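Local coordinates for macro domain-containing protein (Thermosipho africanus, PDB 7OMU) that joins a DarT-like domain of the ADP-ribosyl clan to a macro domain, the latter holding adenosine-5-diphosphoribose in its pocket, at residues 182-193 and 205-214. The protein carries 1 engineered substitution. Sequence-based numbering, arbitrary orientation.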
loop_
_atom_site.group_PDB
_atom_site.type_symbol
_atom_site.label_atom_id
_atom_site.label_comp_id
_atom_site.label_asym_id
_atom_site.label_seq_id
_atom_site.Cartn_x
_atom_site.Cartn_y
_atom_site.Cartn_z
ATOM N N ILE A 182 9.396 -23.069 -5.279
ATOM C CA ILE A 182 9.750 -21.616 -5.226
ATOM C C ILE A 182 10.038 -21.093 -6.645
ATOM O O ILE A 182 10.974 -21.615 -7.297
ATOM C CB ILE A 182 10.927 -21.372 -4.263
ATOM C CG1 ILE A 182 10.561 -21.766 -2.831
ATOM C CG2 ILE A 182 11.406 -19.930 -4.338
ATOM C CD1 ILE A 182 11.691 -21.591 -1.833
ATOM N N SER A 183 9.271 -20.082 -7.080
ATOM C CA SER A 183 9.349 -19.417 -8.410
ATOM C C SER A 183 10.510 -18.429 -8.428
ATOM O O SER A 183 11.315 -18.468 -9.370
ATOM C CB SER A 183 8.083 -18.667 -8.739
ATOM O OG SER A 183 6.947 -19.513 -8.722
ATOM N N ALA A 184 10.533 -17.534 -7.446
ATOM C CA ALA A 184 11.410 -16.347 -7.409
ATOM C C ALA A 184 11.388 -15.748 -6.006
ATOM O O ALA A 184 10.608 -16.223 -5.166
ATOM C CB ALA A 184 10.944 -15.346 -8.433
ATOM N N ILE A 185 12.226 -14.742 -5.771
ATOM C CA ILE A 185 12.241 -13.956 -4.506
ATOM C C ILE A 185 12.133 -12.478 -4.882
ATOM O O ILE A 185 12.978 -12.006 -5.671
ATOM C CB ILE A 185 13.496 -14.279 -3.674
ATOM C CG1 ILE A 185 13.512 -15.745 -3.236
ATOM C CG2 ILE A 185 13.618 -13.338 -2.486
ATOM C CD1 ILE A 185 14.819 -16.427 -3.515
ATOM N N TYR A 186 11.103 -11.807 -4.367
ATOM C CA TYR A 186 10.842 -10.365 -4.586
ATOM C C TYR A 186 11.543 -9.584 -3.475
ATOM O O TYR A 186 11.610 -10.068 -2.331
ATOM C CB TYR A 186 9.338 -10.098 -4.677
ATOM C CG TYR A 186 8.698 -10.668 -5.916
ATOM C CD1 TYR A 186 8.782 -10.013 -7.135
ATOM C CD2 TYR A 186 8.033 -11.882 -5.880
ATOM C CE1 TYR A 186 8.210 -10.541 -8.282
ATOM C CE2 TYR A 186 7.456 -12.422 -7.018
ATOM C CZ TYR A 186 7.540 -11.746 -8.221
ATOM O OH TYR A 186 6.972 -12.276 -9.337
ATOM N N VAL A 187 12.055 -8.408 -3.834
ATOM C CA VAL A 187 13.043 -7.626 -3.039
ATOM C C VAL A 187 12.828 -6.141 -3.341
ATOM O O VAL A 187 12.369 -5.833 -4.447
ATOM C CB VAL A 187 14.463 -8.108 -3.385
ATOM C CG1 VAL A 187 15.525 -7.119 -2.957
ATOM C CG2 VAL A 187 14.752 -9.472 -2.781
ATOM N N SER A 188 13.142 -5.260 -2.387
ATOM C CA SER A 188 12.757 -3.825 -2.391
ATOM C C SER A 188 13.509 -3.012 -3.456
ATOM O O SER A 188 12.864 -2.113 -4.037
ATOM C CB SER A 188 12.937 -3.225 -1.025
ATOM O OG SER A 188 14.259 -3.433 -0.545
ATOM N N ASP A 189 14.806 -3.266 -3.692
ATOM C CA ASP A 189 15.614 -2.461 -4.652
ATOM C C ASP A 189 16.774 -3.272 -5.244
ATOM O O ASP A 189 17.058 -4.370 -4.758
ATOM C CB ASP A 189 16.131 -1.174 -4.002
ATOM C CG ASP A 189 17.137 -1.393 -2.885
ATOM O OD1 ASP A 189 18.245 -1.869 -3.182
ATOM O OD2 ASP A 189 16.805 -1.079 -1.728
ATOM N N HIS A 190 17.420 -2.704 -6.264
ATOM C CA HIS A 190 18.506 -3.317 -7.074
ATOM C C HIS A 190 19.673 -3.749 -6.177
ATOM O O HIS A 190 20.228 -4.829 -6.440
ATOM C CB HIS A 190 18.964 -2.348 -8.176
ATOM C CG HIS A 190 19.584 -1.096 -7.650
ATOM N ND1 HIS A 190 18.827 0.016 -7.318
ATOM C CD2 HIS A 190 20.869 -0.776 -7.375
ATOM C CE1 HIS A 190 19.622 0.968 -6.869
ATOM N NE2 HIS A 190 20.882 0.506 -6.896
ATOM N N GLU A 191 20.035 -2.946 -5.169
ATOM C CA GLU A 191 21.219 -3.180 -4.291
ATOM C C GLU A 191 20.986 -4.431 -3.430
ATOM O O GLU A 191 21.933 -5.213 -3.245
ATOM C CB GLU A 191 21.498 -1.958 -3.414
ATOM C CG GLU A 191 22.921 -1.909 -2.881
ATOM C CD GLU A 191 23.225 -0.761 -1.928
ATOM O OE1 GLU A 191 22.512 0.272 -1.989
ATOM O OE2 GLU A 191 24.180 -0.902 -1.121
ATOM N N VAL A 192 19.761 -4.617 -2.939
ATOM C CA VAL A 192 19.357 -5.778 -2.094
ATOM C C VAL A 192 19.337 -7.036 -2.968
ATOM O O VAL A 192 19.566 -8.137 -2.427
ATOM C CB VAL A 192 17.989 -5.536 -1.428
ATOM C CG1 VAL A 192 17.576 -6.700 -0.537
ATOM C CG2 VAL A 192 17.965 -4.234 -0.639
ATOM N N ALA A 193 19.072 -6.875 -4.268
ATOM C CA ALA A 193 18.972 -7.974 -5.257
ATOM C C ALA A 193 20.362 -8.550 -5.561
ATOM O O ALA A 193 20.480 -9.787 -5.586
ATOM C CB ALA A 193 18.292 -7.479 -6.511
ATOM N N ILE A 205 16.956 -19.466 -9.899
ATOM C CA ILE A 205 15.883 -18.831 -9.073
ATOM C C ILE A 205 16.005 -17.312 -9.187
ATOM O O ILE A 205 16.886 -16.715 -8.571
ATOM C CB ILE A 205 15.945 -19.330 -7.615
ATOM C CG1 ILE A 205 15.514 -20.799 -7.546
ATOM C CG2 ILE A 205 15.118 -18.450 -6.683
ATOM C CD1 ILE A 205 15.189 -21.313 -6.163
ATOM N N PRO A 206 15.115 -16.648 -9.965
ATOM C CA PRO A 206 15.189 -15.205 -10.181
ATOM C C PRO A 206 15.042 -14.397 -8.886
ATOM O O PRO A 206 14.184 -14.720 -8.082
ATOM C CB PRO A 206 13.992 -14.877 -11.088
ATOM C CG PRO A 206 13.564 -16.201 -11.677
ATOM C CD PRO A 206 13.975 -17.250 -10.668
ATOM N N VAL A 207 15.883 -13.375 -8.720
ATOM C CA VAL A 207 15.701 -12.306 -7.696
ATOM C C VAL A 207 15.208 -11.049 -8.418
ATOM O O VAL A 207 15.992 -10.447 -9.174
ATOM C CB VAL A 207 16.990 -12.044 -6.897
ATOM C CG1 VAL A 207 16.781 -10.968 -5.843
ATOM C CG2 VAL A 207 17.520 -13.318 -6.259
ATOM N N ILE A 208 13.945 -10.693 -8.194
ATOM C CA ILE A 208 13.235 -9.574 -8.876
ATOM C C ILE A 208 13.125 -8.409 -7.902
ATOM O O ILE A 208 12.577 -8.557 -6.813
ATOM C CB ILE A 208 11.847 -10.039 -9.356
ATOM C CG1 ILE A 208 11.954 -11.270 -10.263
ATOM C CG2 ILE A 208 11.098 -8.896 -10.026
ATOM C CD1 ILE A 208 10.677 -12.066 -10.366
ATOM N N PRO A 209 13.655 -7.221 -8.256
ATOM C CA PRO A 209 13.429 -6.016 -7.464
ATOM C C PRO A 209 12.083 -5.402 -7.873
ATOM O O PRO A 209 11.875 -5.212 -9.052
ATOM C CB PRO A 209 14.628 -5.137 -7.837
ATOM C CG PRO A 209 14.920 -5.513 -9.275
ATOM C CD PRO A 209 14.497 -6.963 -9.430
ATOM N N ASP A 210 11.199 -5.145 -6.907
ATOM C CA ASP A 210 9.872 -4.528 -7.153
ATOM C C ASP A 210 9.423 -3.764 -5.910
ATOM O O ASP A 210 8.813 -4.329 -5.005
ATOM C CB ASP A 210 8.853 -5.582 -7.581
ATOM C CG ASP A 210 7.558 -4.981 -8.092
ATOM O OD1 ASP A 210 7.256 -3.820 -7.721
ATOM O OD2 ASP A 210 6.873 -5.678 -8.861
ATOM N N PRO A 211 9.686 -2.443 -5.847
ATOM C CA PRO A 211 9.335 -1.634 -4.680
ATOM C C PRO A 211 7.844 -1.678 -4.297
ATOM O O PRO A 211 7.534 -1.463 -3.127
ATOM C CB PRO A 211 9.731 -0.205 -5.107
ATOM C CG PRO A 211 10.767 -0.388 -6.189
ATOM C CD PRO A 211 10.354 -1.658 -6.897
ATOM N N THR A 212 6.960 -1.956 -5.261
ATOM C CA THR A 212 5.484 -1.843 -5.090
ATOM C C THR A 212 4.998 -2.868 -4.055
ATOM O O THR A 212 4.007 -2.573 -3.363
ATOM C CB THR A 212 4.738 -1.969 -6.424
ATOM O OG1 THR A 212 4.782 -3.324 -6.873
ATOM C CG2 THR A 212 5.301 -1.055 -7.488
ATOM N N PHE A 213 5.682 -4.010 -3.932
ATOM C CA PHE A 213 5.379 -5.063 -2.929
ATOM C C PHE A 213 5.558 -4.506 -1.514
ATOM O O PHE A 213 4.937 -5.051 -0.599
ATOM C CB PHE A 213 6.277 -6.287 -3.107
ATOM C CG PHE A 213 5.846 -7.244 -4.187
ATOM C CD1 PHE A 213 6.210 -7.038 -5.505
ATOM C CD2 PHE A 213 5.092 -8.364 -3.882
ATOM C CE1 PHE A 213 5.815 -7.922 -6.496
ATOM C CE2 PHE A 213 4.702 -9.250 -4.876
ATOM C CZ PHE A 213 5.072 -9.034 -6.180
ATOM N N PHE A 214 6.375 -3.462 -1.345
ATOM C CA PHE A 214 6.793 -2.929 -0.024
ATOM C C PHE A 214 6.215 -1.524 0.183
ATOM O O PHE A 214 6.784 -0.755 0.988
ATOM C CB PHE A 214 8.319 -2.986 0.068
ATOM C CG PHE A 214 8.890 -4.351 -0.231
ATOM C CD1 PHE A 214 9.035 -5.297 0.776
ATOM C CD2 PHE A 214 9.269 -4.699 -1.519
ATOM C CE1 PHE A 214 9.563 -6.550 0.504
ATOM C CE2 PHE A 214 9.794 -5.955 -1.790
ATOM C CZ PHE A 214 9.932 -6.882 -0.782
#
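Ile185, Tyr186 and Val187 pair in parallel with Val207, Ile208 and Pro209, a worked example of how a beta-alpha-beta unit closes: strand 182-187, helix 190-200, then strand 207-209 at the border of a four-stranded mixed sheet. The short strand segments come within 4.7 Å of each other and cross at -27°. Ile185 spans two partners, its N donating to Pro206 O (3.0 Å) and its O accepting from Ile208 N. Val187 repeats the pattern, weakly from its N to Ile208 O, then almost straight from Asp210 N to Val187 O (2.8 Å).

On one face of the sheet, Tyr186 and Ile208 run side by side, with Ile208 CD1 3.6 Å from Tyr186 CE1. Phe213 swings back from the 3-10 turn after the strand and sets its CZ over the centre of the Tyr186 ring, an offset stack with planes 20° apart. Tyr186 CG lies anti to its carbonyl carbon (chi1 -69°), which extends the ring along Ile208 and sends its hydroxyl to Glu25. Phe214 turns one ring face to Ser188 CB in a CH-pi contact, while Tyr186 O sits at its edge. On the other face Val207 CG1 touches Val187 CG2 (4.0 Å) and Ala193 CB (3.9 Å), joining the strand to the first turn of the crossover helix 190-200, where Leu196 covers both valines.

Two aspartates shape the turns that follow the strands: Asp189 OD1 N-caps the helix, and Asp210 OD1 accepts from Thr212 N, an Asx turn, and also from Thr212 OG1, both from the same face of its carboxylate. Backbone bonds thus set the register, while the Tyr186-Phe213 stack packs one face of the strand pair and the valines and Ala193 the other, within the DarT-like region.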